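Local coordinates for protein tropomodulin (Caenorhabditis elegans, PDB 1PGV) that probably caps the pointed end of actin filaments, maintaining their length and dynamics, this chain being its C-terminal domain, at residues 64-69 and 91-96. Sequence-based numbering, arbitrary orientation.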
loop_
_atom_site.group_PDB
_atom_site.type_symbol
_atom_site.label_atom_id
_atom_site.label_comp_id
_atom_site.label_asym_id
_atom_site.label_seq_id
_atom_site.Cartn_x
_atom_site.Cartn_y
_atom_site.Cartn_z
ATOM N N GLU A 64 4.618 4.710 11.900
ATOM C CA GLU A 64 5.976 5.207 12.077
ATOM C C GLU A 64 6.897 4.077 12.533
ATOM O O GLU A 64 8.048 3.988 12.109
ATOM C CB GLU A 64 5.979 6.344 13.104
ATOM C CG GLU A 64 7.335 6.992 13.329
ATOM C CD GLU A 64 7.275 8.133 14.335
ATOM O OE1 GLU A 64 8.323 8.758 14.593
ATOM O OE2 GLU A 64 6.176 8.407 14.868
ATOM N N ALA A 65 6.380 3.213 13.398
ATOM C CA ALA A 65 7.164 2.090 13.905
ATOM C C ALA A 65 7.521 1.136 12.765
ATOM O O ALA A 65 8.655 0.662 12.667
ATOM C CB ALA A 65 6.376 1.353 14.974
ATOM N N ALA A 66 6.545 0.866 11.903
ATOM C CA ALA A 66 6.743 -0.035 10.771
ATOM C C ALA A 66 7.921 0.376 9.889
ATOM O O ALA A 66 8.528 -0.468 9.223
ATOM C CB ALA A 66 5.467 -0.109 9.940
ATOM N N CYS A 67 8.249 1.667 9.882
ATOM C CA CYS A 67 9.360 2.165 9.074
ATOM C C CYS A 67 10.710 1.634 9.538
ATOM O O CYS A 67 11.665 1.594 8.765
ATOM C CB CYS A 67 9.401 3.694 9.096
ATOM S SG CYS A 67 7.992 4.472 8.302
ATOM N N ASN A 68 10.787 1.230 10.802
ATOM C CA ASN A 68 12.031 0.712 11.363
ATOM C C ASN A 68 12.240 -0.779 11.113
ATOM O O ASN A 68 13.321 -1.314 11.370
ATOM C CB ASN A 68 12.067 0.992 12.862
ATOM C CG ASN A 68 11.957 2.468 13.172
ATOM O OD1 ASN A 68 12.806 3.259 12.764
ATOM N ND2 ASN A 68 10.904 2.850 13.886
ATOM N N SER A 69 11.210 -1.445 10.604
ATOM C CA SER A 69 11.295 -2.876 10.334
ATOM C C SER A 69 11.701 -3.220 8.906
ATOM O O SER A 69 11.112 -2.724 7.947
ATOM C CB SER A 69 9.959 -3.550 10.637
ATOM O OG SER A 69 9.940 -4.872 10.119
ATOM N N ILE A 91 3.671 7.169 3.438
ATOM C CA ILE A 91 4.578 7.562 2.376
ATOM C C ILE A 91 6.003 7.177 2.761
ATOM O O ILE A 91 6.716 6.574 1.966
ATOM C CB ILE A 91 4.520 9.085 2.101
ATOM C CG1 ILE A 91 3.156 9.443 1.505
ATOM C CG2 ILE A 91 5.639 9.483 1.141
ATOM C CD1 ILE A 91 2.929 10.936 1.316
ATOM N N GLU A 92 6.419 7.518 3.980
ATOM C CA GLU A 92 7.769 7.192 4.426
ATOM C C GLU A 92 7.963 5.675 4.463
ATOM O O GLU A 92 8.994 5.161 4.023
ATOM C CB GLU A 92 8.043 7.760 5.819
ATOM C CG GLU A 92 9.515 7.710 6.201
ATOM C CD GLU A 92 9.765 8.013 7.665
ATOM O OE1 GLU A 92 9.045 8.860 8.233
ATOM O OE2 GLU A 92 10.695 7.412 8.246
ATOM N N LEU A 93 6.966 4.972 4.987
ATOM C CA LEU A 93 7.032 3.510 5.083
ATOM C C LEU A 93 7.259 2.866 3.719
ATOM O O LEU A 93 8.181 2.060 3.539
ATOM C CB LEU A 93 5.738 2.957 5.686
ATOM C CG LEU A 93 5.663 1.425 5.722
ATOM C CD1 LEU A 93 6.802 0.896 6.565
ATOM C CD2 LEU A 93 4.323 0.972 6.277
ATOM N N ILE A 94 6.413 3.226 2.757
ATOM C CA ILE A 94 6.507 2.684 1.408
ATOM C C ILE A 94 7.843 2.995 0.748
ATOM O O ILE A 94 8.468 2.116 0.156
ATOM C CB ILE A 94 5.357 3.229 0.519
ATOM C CG1 ILE A 94 4.014 2.769 1.084
ATOM C CG2 ILE A 94 5.526 2.759 -0.925
ATOM C CD1 ILE A 94 2.799 3.375 0.386
ATOM N N GLU A 95 8.289 4.245 0.847
ATOM C CA GLU A 95 9.550 4.625 0.223
ATOM C C GLU A 95 10.785 4.056 0.907
ATOM O O GLU A 95 11.851 3.983 0.298
ATOM C CB GLU A 95 9.665 6.152 0.151
ATOM C CG GLU A 95 8.615 6.783 -0.742
ATOM C CD GLU A 95 8.773 8.288 -0.861
ATOM O OE1 GLU A 95 9.753 8.833 -0.308
ATOM O OE2 GLU A 95 7.915 8.917 -1.509
ATOM N N THR A 96 10.638 3.638 2.161
ATOM C CA THR A 96 11.759 3.106 2.929
ATOM C C THR A 96 11.865 1.582 2.968
ATOM O O THR A 96 12.965 1.028 2.893
ATOM C CB THR A 96 11.700 3.588 4.395
ATOM O OG1 THR A 96 11.811 5.016 4.438
ATOM C CG2 THR A 96 12.836 2.973 5.210
#
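Cys67 and Leu93 bring the C-terminal end of helix 56-66 and the turn that follows it against helix 90-96, with their CA atoms 4.8 Å apart. The sulfur of Cys67 lies close against the helix backbone, SG being 3.5 Å from both N and CA of Leu93. It is placed there by a chi1 of -66°, which sets SG beside its own backbone N and anti to the carbonyl carbon.

Leu93 reaches back with its branched end. CG stands anti to the backbone N (chi1 175°), and both methyls face the methyl of Ala66, CD1 the nearer at 3.8 Å from Ala66 CB. CD1 also rests 3.5 Å from Ala66 O, the carbonyl that accepts the hydrogen bond from Ser69 N in the type I turn 66-69. On the buried side Leu36 of helix 29-37 packs on Ala66, and Leu100 meets Leu93.

Toward solvent, the extended chain of Glu92 passes over the sulfur, from CB through CG to the carboxylate, with OE2 4.0 Å from Cys67 SG. Farther along the helix, Thr96 sets CG2 4.0 Å from Cys67 O, while its OG1 donates a hydrogen bond to Glu92 O.

From helix 56-66 the chain runs through strand 74-76 and the short helix 84-87 to helix 90-96, so the contact joins helices that follow neighbouring strands of the parallel sheet, in keeping with the leucine-rich-repeat-like fold of tropomodulin's C-terminal domain. With no hydrogen bond across it, the contact rests on van der Waals packing and shape fit, thiol and methyls packed inward and the Glu92 carboxylate at the exposed margin.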